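Local coordinates for heme oxygenase (Leptospira interrogans, PDB 5KZL), which probably catalyses the oxygen-dependent opening of heme to biliverdin, iron and carbon monoxide, holding the heme between helices of an all-helical fold, at residues 61-65 with 114-118; 77-81 with 161-167; 17-22 with 198-202. The protein carries 1 engineered substitution. All blocks are in the same frame, centred on the assembly; numbering follows the deposited sequence.

Contact 1: residues 61-65 with 114-118; sequences ELERN and IRKIS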
loop_
_atom_site.group_PDB
_atom_site.type_symbol
_atom_site.label_atom_id
_atom_site.label_comp_id
_atom_site.label_asym_id
_atom_site.label_seq_id
_atom_site.Cartn_x
_atom_site.Cartn_y
_atom_site.Cartn_z
ATOM N N GLU A 61 4.549 12.619 -1.262
ATOM C CA GLU A 61 5.934 12.430 -1.677
ATOM C C GLU A 61 6.083 11.975 -3.135
ATOM O O GLU A 61 6.994 12.447 -3.821
ATOM C CB GLU A 61 6.661 11.500 -0.681
ATOM C CG GLU A 61 6.695 12.027 0.761
ATOM C CD GLU A 61 6.982 13.509 0.947
ATOM O OE1 GLU A 61 7.856 14.059 0.238
ATOM O OE2 GLU A 61 6.312 14.130 1.797
ATOM N N LEU A 62 5.188 11.109 -3.638
ATOM C CA LEU A 62 5.226 10.696 -5.047
ATOM C C LEU A 62 4.885 11.880 -5.970
ATOM O O LEU A 62 5.478 12.019 -7.043
ATOM C CB LEU A 62 4.289 9.503 -5.307
ATOM C CG LEU A 62 4.785 8.146 -4.770
ATOM C CD1 LEU A 62 3.674 7.116 -4.852
ATOM C CD2 LEU A 62 6.051 7.642 -5.550
ATOM N N GLU A 63 3.954 12.756 -5.528
ATOM C CA GLU A 63 3.587 13.947 -6.294
ATOM C C GLU A 63 4.747 14.926 -6.296
ATOM O O GLU A 63 5.078 15.481 -7.347
ATOM C CB GLU A 63 2.318 14.594 -5.709
ATOM C CG GLU A 63 1.042 13.890 -6.135
ATOM C CD GLU A 63 0.727 14.072 -7.601
ATOM O OE1 GLU A 63 0.555 15.242 -8.011
ATOM O OE2 GLU A 63 0.696 13.060 -8.343
ATOM N N ARG A 64 5.396 15.107 -5.129
ATOM C CA ARG A 64 6.547 16.003 -4.978
ATOM C C ARG A 64 7.685 15.577 -5.902
ATOM O O ARG A 64 8.314 16.435 -6.534
ATOM C CB ARG A 64 7.060 15.974 -3.528
ATOM C CG ARG A 64 7.991 17.150 -3.182
ATOM C CD ARG A 64 8.523 17.158 -1.752
ATOM N NE ARG A 64 7.544 16.710 -0.754
ATOM C CZ ARG A 64 6.590 17.470 -0.219
ATOM N NH1 ARG A 64 6.463 18.745 -0.578
ATOM N NH2 ARG A 64 5.748 16.959 0.667
ATOM N N ASN A 65 7.927 14.254 -6.007
ATOM C CA ASN A 65 8.996 13.704 -6.823
ATOM C C ASN A 65 8.549 13.162 -8.170
ATOM O O ASN A 65 9.284 12.369 -8.760
ATOM C CB ASN A 65 9.743 12.624 -6.034
ATOM C CG ASN A 65 10.459 13.171 -4.834
ATOM O OD1 ASN A 65 11.436 13.931 -4.946
ATOM N ND2 ASN A 65 9.899 12.916 -3.677
ATOM N N ILE A 114 8.746 7.323 4.974
ATOM C CA ILE A 114 8.343 7.831 3.661
ATOM C C ILE A 114 8.899 9.238 3.418
ATOM O O ILE A 114 9.439 9.530 2.339
ATOM C CB ILE A 114 6.794 7.779 3.509
ATOM C CG1 ILE A 114 6.275 6.340 3.491
ATOM C CG2 ILE A 114 6.322 8.560 2.247
ATOM C CD1 ILE A 114 4.765 6.223 3.922
ATOM N N ARG A 115 8.720 10.109 4.399
ATOM C CA ARG A 115 9.167 11.495 4.311
ATOM C C ARG A 115 10.669 11.615 4.130
ATOM O O ARG A 115 11.107 12.340 3.250
ATOM C CB ARG A 115 8.696 12.283 5.532
ATOM C CG ARG A 115 7.200 12.481 5.492
ATOM C CD ARG A 115 6.671 13.066 6.772
ATOM N NE ARG A 115 5.256 13.437 6.617
ATOM C CZ ARG A 115 4.497 13.903 7.604
ATOM N NH1 ARG A 115 4.984 14.003 8.833
ATOM N NH2 ARG A 115 3.229 14.225 7.380
ATOM N N LYS A 116 11.441 10.926 4.972
ATOM C CA LYS A 116 12.901 10.955 4.963
ATOM C C LYS A 116 13.498 10.342 3.689
ATOM O O LYS A 116 14.471 10.876 3.143
ATOM C CB LYS A 116 13.435 10.305 6.240
ATOM C CG LYS A 116 13.204 11.131 7.501
ATOM C CD LYS A 116 14.328 12.118 7.747
ATOM C CE LYS A 116 14.194 12.886 9.036
ATOM N NZ LYS A 116 13.122 13.910 8.963
ATOM N N ILE A 117 12.880 9.264 3.182
ATOM C CA ILE A 117 13.278 8.627 1.923
ATOM C C ILE A 117 13.032 9.605 0.784
ATOM O O ILE A 117 13.924 9.852 -0.023
ATOM C CB ILE A 117 12.543 7.264 1.747
ATOM C CG1 ILE A 117 13.180 6.197 2.665
ATOM C CG2 ILE A 117 12.508 6.782 0.264
ATOM C CD1 ILE A 117 14.608 5.756 2.260
ATOM N N SER A 118 11.840 10.202 0.749
ATOM C CA SER A 118 11.491 11.155 -0.283
ATOM C C SER A 118 12.487 12.300 -0.359
ATOM O O SER A 118 12.857 12.682 -1.458
ATOM C CB SER A 118 10.107 11.713 -0.019
ATOM O OG SER A 118 9.814 12.787 -0.897
HETATM O O HOH W 1 4.402 13.326 3.716
HETATM O O HOH W 2 13.251 14.797 -3.085
#
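Glu61 and Ser118 meet through a short hydrogen bond in which the serine OG donates to Glu61 OE1 at 2.6 Å, entering on the anti side of the carboxylate. The syn side is taken by Arg64, one turn along the same helix, which grips the carboxylate side-on: Arg64 NE to Glu61 OE1 at 2.8 Å and NH2 to OE2, both nearly straight and lying close to the guanidinium plane. OE1 thus accepts from a hydroxyl and a guanidinium at once, which would be expected to hold the carboxylate in its charged form and limit its rotation. Asn65 adds a second layer. Asn65 ND2 reaches back to Glu61 O at 2.9 Å, a carbonyl that also receives the Asn65 backbone N from the opposite face, and gives a weak bond to Ser118 OG, bent to 126°. Ser118 OG is therefore both donor and acceptor in a chain running from amide to carboxylate. Two waters extend the network: one joins Glu61 OE2 to Arg115 NE, which itself lies 5.0 Å from that oxygen, and the other links Asn65 OD1 with Ser118 O. The bend in the glutamate at chi2 (-42°) turns the carboxylate so that OE1 meets the serine hydroxyl. Glu61 CG lies 3.5 Å from Ser118 CB and 3.8 Å from Ile114 CG2, carbons that pack beside the polar group. The example illustrates how two helices can be joined by polar groups: Glu61 and Arg64 belong to helix 41-64 and Ser118 to helix 105-120, with Asn65 next in the chain after Arg64. Helix 125-151 adjoins both, with Leu125 touching Leu62 and Asn65, and His128 touching Ile114.

Contact 2: residues 77-81 with 161-167; sequences PELYR and FYEFPMI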
loop_
_atom_site.group_PDB
_atom_site.type_symbol
_atom_site.label_atom_id
_atom_site.label_comp_id
_atom_site.label_asym_id
_atom_site.label_seq_id
_atom_site.Cartn_x
_atom_site.Cartn_y
_atom_site.Cartn_z
ATOM N N PRO A 77 -1.025 8.043 -10.971
ATOM C CA PRO A 77 -2.087 8.552 -10.076
ATOM C C PRO A 77 -3.323 7.653 -10.032
ATOM O O PRO A 77 -4.101 7.767 -9.093
ATOM C CB PRO A 77 -2.445 9.919 -10.673
ATOM C CG PRO A 77 -1.266 10.314 -11.472
ATOM C CD PRO A 77 -0.638 9.049 -11.981
ATOM N N GLU A 78 -3.503 6.765 -11.039
ATOM C CA GLU A 78 -4.605 5.781 -11.097
ATOM C C GLU A 78 -4.630 4.910 -9.837
ATOM O O GLU A 78 -5.675 4.356 -9.488
ATOM C CB GLU A 78 -4.435 4.823 -12.300
ATOM C CG GLU A 78 -4.535 5.497 -13.648
ATOM C CD GLU A 78 -3.207 5.835 -14.300
ATOM O OE1 GLU A 78 -2.238 6.194 -13.594
ATOM O OE2 GLU A 78 -3.196 5.893 -15.545
ATOM N N LEU A 79 -3.447 4.719 -9.219
ATOM C CA LEU A 79 -3.267 3.852 -8.051
ATOM C C LEU A 79 -3.551 4.514 -6.718
ATOM O O LEU A 79 -3.730 3.793 -5.741
ATOM C CB LEU A 79 -1.841 3.270 -8.044
ATOM C CG LEU A 79 -1.442 2.407 -9.247
ATOM C CD1 LEU A 79 0.051 2.130 -9.225
ATOM C CD2 LEU A 79 -2.218 1.075 -9.251
ATOM N N TYR A 80 -3.554 5.867 -6.653
ATOM C CA TYR A 80 -3.725 6.614 -5.390
ATOM C C TYR A 80 -4.924 6.132 -4.589
ATOM O O TYR A 80 -5.997 5.860 -5.158
ATOM C CB TYR A 80 -3.739 8.129 -5.599
ATOM C CG TYR A 80 -2.449 8.749 -6.105
ATOM C CD1 TYR A 80 -1.285 7.988 -6.247
ATOM C CD2 TYR A 80 -2.388 10.103 -6.423
ATOM C CE1 TYR A 80 -0.100 8.564 -6.714
ATOM C CE2 TYR A 80 -1.210 10.689 -6.888
ATOM C CZ TYR A 80 -0.078 9.909 -7.058
ATOM O OH TYR A 80 1.071 10.510 -7.485
ATOM N N ARG A 81 -4.708 5.984 -3.266
ATOM C CA ARG A 81 -5.658 5.394 -2.317
ATOM C C ARG A 81 -6.201 6.333 -1.262
ATOM O O ARG A 81 -7.199 5.977 -0.629
ATOM C CB ARG A 81 -5.016 4.158 -1.620
ATOM C CG ARG A 81 -4.487 3.027 -2.538
ATOM C CD ARG A 81 -5.582 2.246 -3.246
ATOM N NE ARG A 81 -6.120 2.962 -4.411
ATOM C CZ ARG A 81 -7.341 2.777 -4.910
ATOM N NH1 ARG A 81 -7.744 3.465 -5.973
ATOM N NH2 ARG A 81 -8.153 1.880 -4.372
ATOM N N PHE A 161 -11.320 1.218 -0.926
ATOM C CA PHE A 161 -9.874 0.976 -0.885
ATOM C C PHE A 161 -9.397 -0.103 -1.858
ATOM O O PHE A 161 -8.280 -0.022 -2.350
ATOM C CB PHE A 161 -9.432 0.675 0.548
ATOM C CG PHE A 161 -7.976 0.324 0.739
ATOM C CD1 PHE A 161 -6.971 1.203 0.337
ATOM C CD2 PHE A 161 -7.610 -0.856 1.384
ATOM C CE1 PHE A 161 -5.619 0.895 0.555
ATOM C CE2 PHE A 161 -6.255 -1.158 1.617
ATOM C CZ PHE A 161 -5.274 -0.273 1.210
ATOM N N TYR A 162 -10.229 -1.103 -2.129
ATOM C CA TYR A 162 -9.854 -2.221 -3.003
ATOM C C TYR A 162 -10.209 -2.028 -4.466
ATOM O O TYR A 162 -9.912 -2.914 -5.274
ATOM C CB TYR A 162 -10.509 -3.507 -2.497
ATOM C CG TYR A 162 -10.246 -3.755 -1.034
ATOM C CD1 TYR A 162 -8.987 -4.143 -0.590
ATOM C CD2 TYR A 162 -11.251 -3.591 -0.088
ATOM C CE1 TYR A 162 -8.725 -4.331 0.765
ATOM C CE2 TYR A 162 -11.003 -3.780 1.271
ATOM C CZ TYR A 162 -9.743 -4.171 1.690
ATOM O OH TYR A 162 -9.484 -4.353 3.021
ATOM N N GLU A 163 -10.846 -0.896 -4.814
ATOM C CA GLU A 163 -11.308 -0.639 -6.178
ATOM C C GLU A 163 -10.552 0.486 -6.882
ATOM O O GLU A 163 -10.231 1.527 -6.276
ATOM C CB GLU A 163 -12.825 -0.380 -6.182
ATOM C CG GLU A 163 -13.646 -1.492 -5.554
ATOM C CD GLU A 163 -15.126 -1.350 -5.852
ATOM O OE1 GLU A 163 -15.611 -0.199 -5.885
ATOM O OE2 GLU A 163 -15.798 -2.387 -6.060
ATOM N N PHE A 164 -10.271 0.258 -8.174
ATOM C CA PHE A 164 -9.521 1.170 -9.039
ATOM C C PHE A 164 -10.406 1.614 -10.206
ATOM O O PHE A 164 -10.280 1.052 -11.289
ATOM C CB PHE A 164 -8.212 0.480 -9.526
ATOM C CG PHE A 164 -7.309 0.129 -8.366
ATOM C CD1 PHE A 164 -7.475 -1.067 -7.670
ATOM C CD2 PHE A 164 -6.339 1.024 -7.922
ATOM C CE1 PHE A 164 -6.664 -1.375 -6.570
ATOM C CE2 PHE A 164 -5.545 0.720 -6.809
ATOM C CZ PHE A 164 -5.702 -0.483 -6.155
ATOM N N PRO A 165 -11.338 2.583 -10.000
ATOM C CA PRO A 165 -12.240 2.978 -11.099
ATOM C C PRO A 165 -11.514 3.568 -12.310
ATOM O O PRO A 165 -12.041 3.504 -13.408
ATOM C CB PRO A 165 -13.205 3.971 -10.438
ATOM C CG PRO A 165 -12.452 4.500 -9.255
ATOM C CD PRO A 165 -11.640 3.336 -8.761
ATOM N N MET A 166 -10.276 4.066 -12.126
ATOM C CA MET A 166 -9.477 4.635 -13.213
ATOM C C MET A 166 -8.808 3.551 -14.082
ATOM O O MET A 166 -8.195 3.877 -15.100
ATOM C CB MET A 166 -8.400 5.590 -12.636
ATOM C CG MET A 166 -8.972 6.804 -11.941
ATOM S SD MET A 166 -7.679 7.925 -11.344
ATOM C CE MET A 166 -8.650 9.347 -10.857
ATOM N N ILE A 167 -8.871 2.279 -13.651
ATOM C CA ILE A 167 -8.234 1.140 -14.326
ATOM C C ILE A 167 -9.339 0.158 -14.749
ATOM O O ILE A 167 -9.921 -0.514 -13.899
ATOM C CB ILE A 167 -7.148 0.464 -13.403
ATOM C CG1 ILE A 167 -6.011 1.455 -12.974
ATOM C CG2 ILE A 167 -6.560 -0.788 -14.060
ATOM C CD1 ILE A 167 -5.063 0.929 -11.770
HETATM O O HOH W 3 -8.403 4.103 -9.744
#
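The guanidinium of Arg81 lies flat on the ring of Phe164, their planes 24° apart and their centres separated by 3.9 Å, an off-centre cation-pi stack. Phe164 CE2 sits over the middle of the guanidinium, 3.3 Å from Arg81 CZ. While one face rests on the phenylalanine, the edge works as a donor: Arg81 NH2 bonds to Phe161 O and to Glu163 O, each at 2.8 Å, and NH1 adds a weak bond to the latter. Both carbonyls are approached from above their planes, yet both oxygens lie near the plane of the guanidinium. The side chain reaches this position through bends at chi2 (-70°) and chi3 (79°), which fold it back over its own backbone, where Arg81 NE binds Leu79 O at 2.9 Å. A buried positive charge is thus surrounded by carbonyl oxygens from both segments and by a pi face. Further in, Leu79 CD2 packs against Ile167 CD1 at 3.8 Å, and Arg81 CB meets the rim of the Phe161 ring near its plane. Leu79 also touches Tyr133 of helix 125-151 and Phe173 of helix 170-183.

Toward the outside the contact relaxes. The extended Met166 side chain crosses that of Glu78 and brings Met166 SD to 3.8 Å from Glu78 CA, while Glu78 O reaches Met166 N only through a bridging water. Met166 is exposed, and no direct polar bond joins the two segments here. The general lesson concerns connections in a helical protein: Arg81, just past the 3-10 segment 77-79, stacks on Phe164, first residue of a type I turn, and bonds to the carbonyls of Phe161 and Glu163 preceding it, pinning two interhelical loops of the all-helical heme oxygenase fold against each other.

Contact 3: residues 17-22 with 198-202; sequences GTSEEH and SKQVF. With HEM (protoporphyrin IX containing Fe), chain B.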
loop_
_atom_site.group_PDB
_atom_site.type_symbol
_atom_site.label_atom_id
_atom_site.label_comp_id
_atom_site.label_asym_id
_atom_site.label_seq_id
_atom_site.Cartn_x
_atom_site.Cartn_y
_atom_site.Cartn_z
ATOM N N GLY A 17 12.885 -11.596 -4.321
ATOM C CA GLY A 17 13.505 -11.096 -3.098
ATOM C C GLY A 17 12.578 -10.824 -1.926
ATOM O O GLY A 17 13.056 -10.722 -0.794
ATOM N N THR A 18 11.255 -10.668 -2.158
ATOM C CA THR A 18 10.363 -10.341 -1.034
ATOM C C THR A 18 9.301 -11.419 -0.745
ATOM O O THR A 18 8.387 -11.165 0.040
ATOM C CB THR A 18 9.719 -8.942 -1.193
ATOM O OG1 THR A 18 8.856 -8.926 -2.333
ATOM C CG2 THR A 18 10.744 -7.814 -1.244
ATOM N N SER A 19 9.453 -12.633 -1.331
ATOM C CA SER A 19 8.520 -13.751 -1.128
ATOM C C SER A 19 8.363 -14.122 0.350
ATOM O O SER A 19 7.241 -14.353 0.793
ATOM C CB SER A 19 8.966 -14.967 -1.934
ATOM O OG SER A 19 10.314 -15.294 -1.637
ATOM N N GLU A 20 9.470 -14.149 1.123
ATOM C CA GLU A 20 9.391 -14.483 2.553
ATOM C C GLU A 20 8.745 -13.382 3.399
ATOM O O GLU A 20 8.012 -13.693 4.337
ATOM C CB GLU A 20 10.771 -14.875 3.111
ATOM C CG GLU A 20 11.247 -16.231 2.603
ATOM C CD GLU A 20 12.739 -16.505 2.651
ATOM O OE1 GLU A 20 13.428 -15.973 3.552
ATOM O OE2 GLU A 20 13.212 -17.290 1.797
ATOM N N GLU A 21 9.010 -12.095 3.064
ATOM C CA GLU A 21 8.493 -10.928 3.780
ATOM C C GLU A 21 6.975 -10.834 3.652
ATOM O O GLU A 21 6.312 -10.423 4.610
ATOM C CB GLU A 21 9.166 -9.624 3.278
ATOM C CG GLU A 21 10.617 -9.434 3.704
ATOM C CD GLU A 21 11.674 -10.285 3.023
ATOM O OE1 GLU A 21 11.356 -10.951 2.014
ATOM O OE2 GLU A 21 12.818 -10.318 3.526
ATOM N N HIS A 22 6.445 -11.190 2.458
ATOM C CA HIS A 22 5.018 -11.220 2.130
ATOM C C HIS A 22 4.351 -12.217 3.082
ATOM O O HIS A 22 3.393 -11.843 3.759
ATOM C CB HIS A 22 4.814 -11.615 0.641
ATOM C CG HIS A 22 3.395 -11.508 0.152
ATOM N ND1 HIS A 22 2.477 -12.522 0.371
ATOM C CD2 HIS A 22 2.797 -10.534 -0.565
ATOM C CE1 HIS A 22 1.349 -12.124 -0.196
ATOM N NE2 HIS A 22 1.492 -10.932 -0.771
ATOM N N SER A 198 12.210 -2.267 -0.137
ATOM C CA SER A 198 10.980 -3.069 -0.207
ATOM C C SER A 198 10.844 -3.957 1.040
ATOM O O SER A 198 9.771 -4.021 1.637
ATOM C CB SER A 198 10.951 -3.903 -1.484
ATOM O OG SER A 198 10.999 -3.063 -2.624
ATOM N N LYS A 199 11.949 -4.599 1.461
ATOM C CA LYS A 199 11.942 -5.418 2.683
ATOM C C LYS A 199 11.573 -4.600 3.926
ATOM O O LYS A 199 10.788 -5.072 4.770
ATOM C CB LYS A 199 13.290 -6.102 2.871
ATOM C CG LYS A 199 13.553 -7.159 1.807
ATOM C CD LYS A 199 14.962 -7.698 1.947
ATOM C CE LYS A 199 15.237 -8.764 0.932
ATOM N NZ LYS A 199 14.829 -10.096 1.444
ATOM N N GLN A 200 12.101 -3.360 4.012
ATOM C CA GLN A 200 11.828 -2.419 5.100
ATOM C C GLN A 200 10.343 -2.051 5.096
ATOM O O GLN A 200 9.717 -2.006 6.161
ATOM C CB GLN A 200 12.661 -1.135 4.907
ATOM C CG GLN A 200 13.837 -0.974 5.846
ATOM C CD GLN A 200 13.437 -1.031 7.290
ATOM O OE1 GLN A 200 12.839 -0.109 7.872
ATOM N NE2 GLN A 200 13.725 -2.152 7.870
ATOM N N VAL A 201 9.780 -1.820 3.906
ATOM C CA VAL A 201 8.349 -1.474 3.761
ATOM C C VAL A 201 7.501 -2.636 4.279
ATOM O O VAL A 201 6.568 -2.379 5.038
ATOM C CB VAL A 201 7.930 -1.049 2.322
ATOM C CG1 VAL A 201 6.459 -0.633 2.278
ATOM C CG2 VAL A 201 8.801 0.086 1.807
ATOM N N PHE A 202 7.825 -3.900 3.902
ATOM C CA PHE A 202 7.063 -5.046 4.417
ATOM C C PHE A 202 7.102 -5.044 5.941
ATOM O O PHE A 202 6.066 -5.244 6.573
ATOM C CB PHE A 202 7.574 -6.403 3.877
ATOM C CG PHE A 202 6.945 -6.824 2.568
ATOM C CD1 PHE A 202 5.675 -7.398 2.535
ATOM C CD2 PHE A 202 7.631 -6.670 1.368
ATOM C CE1 PHE A 202 5.088 -7.768 1.313
ATOM C CE2 PHE A 202 7.052 -7.046 0.154
ATOM C CZ PHE A 202 5.781 -7.574 0.126
HETATM C CHA HEM B . 0.747 -10.123 -4.556
HETATM C CHB HEM B . 2.020 -7.052 -1.174
HETATM C CHC HEM B . -0.949 -9.289 1.830
HETATM C CHD HEM B . -2.783 -11.659 -1.755
HETATM C C1A HEM B . 1.332 -9.100 -3.893
HETATM C C2A HEM B . 2.375 -8.288 -4.448
HETATM C C3A HEM B . 2.744 -7.450 -3.484
HETATM C C4A HEM B . 1.946 -7.701 -2.368
HETATM C CMA HEM B . 3.768 -6.387 -3.566
HETATM C CAA HEM B . 2.950 -8.352 -5.841
HETATM C CBA HEM B . 3.976 -9.494 -6.021
HETATM C CGA HEM B . 4.612 -9.398 -7.345
HETATM O O1A HEM B . 5.787 -9.220 -7.441
HETATM O O2A HEM B . 3.900 -9.495 -8.331
HETATM C C1B HEM B . 1.334 -7.402 -0.024
HETATM C C2B HEM B . 1.562 -6.786 1.274
HETATM C C3B HEM B . 0.719 -7.434 2.101
HETATM C C4B HEM B . -0.002 -8.438 1.304
HETATM C CMB HEM B . 2.477 -5.663 1.624
HETATM C CAB HEM B . 0.497 -7.277 3.483
HETATM C CBB HEM B . 1.355 -6.612 4.070
HETATM C C1C HEM B . -1.836 -10.032 1.137
HETATM C C2C HEM B . -3.065 -10.558 1.624
HETATM C C3C HEM B . -3.583 -11.226 0.578
HETATM C C4C HEM B . -2.692 -11.076 -0.544
HETATM C CMC HEM B . -3.652 -10.384 3.024
HETATM C CAC HEM B . -4.834 -11.948 0.618
HETATM C CBC HEM B . -5.457 -12.220 -0.455
HETATM C C1D HEM B . -1.892 -11.510 -2.798
HETATM C C2D HEM B . -2.026 -12.240 -4.085
HETATM C C3D HEM B . -1.072 -11.786 -4.858
HETATM C C4D HEM B . -0.333 -10.801 -4.056
HETATM C CMD HEM B . -3.082 -13.225 -4.445
HETATM C CAD HEM B . -0.782 -12.256 -6.257
HETATM C CBD HEM B . -1.729 -11.741 -7.276
HETATM C CGD HEM B . -1.409 -12.200 -8.662
HETATM O O1D HEM B . -0.359 -12.642 -8.933
HETATM O O2D HEM B . -2.261 -12.078 -9.489
HETATM N NA HEM B . 1.154 -8.706 -2.627
HETATM N NB HEM B . 0.464 -8.340 0.135
HETATM N NC HEM B . -1.674 -10.378 -0.120
HETATM N ND HEM B . -0.878 -10.675 -2.859
HETATM FE FE HEM B . -0.232 -9.564 -1.401
HETATM O O HOH W 4 -1.818 -8.014 -1.922
#
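Phe202 reaches from helix 188-210 past Thr18, Glu21 and His22 to the heme. Phe202 CB lies 3.6 Å from Glu21 CB, and CG meets that same carbon. From here the ring's two sides part company. On one side, CD2 and then CE2 pass Thr18, whose CB comes in obliquely, 3.5 Å from Phe202 CE2; on the other, CD1 passes Glu21 O, and Phe202 CE1 touches both His22 CA and, at 3.4 Å, the heme methyl CMB. Phe202 CZ, the tip, approaches the heme meso carbon CHB at 4.0 Å, while His22 N lies over one face of the ring, toward its rim. This is the proximal heme site of the heme oxygenase fold: His22 NE2 binds the heme iron at 2.3 Å, a water holds the opposite position, and CG standing anti to the backbone N (chi1 -173°) directs the imidazole edge-on to the porphyrin. Further back, Lys199 holds Gly17 and Glu21. Its chain turns at chi4, bringing Lys199 NZ 2.9 Å from Gly17 O, nearly along the C=O axis, and into a salt bridge of equal length with Glu21 OE2, met from above the carboxylate plane.

From the N terminus, residues 17-22 come first and wait until 198-202, near the chain's end, before contact 3 closes the widest loop, joining the proximal heme helix to helix 188-210. Both other contacts fall within that span. Contact 1 opens at 61-65 and closes at 114-118, tying helix 41-64 to helix 105-120; before it closes, 77-81 has opened contact 2, which closes only at 161-167 and joins two interhelical loops. Contacts 1 and 2 therefore cross, and they also touch, through a probable hydrogen bond between Glu63 and Tyr80. Contact 3 touches neither, and contact 2 lies on the other side of the chain's centre from it.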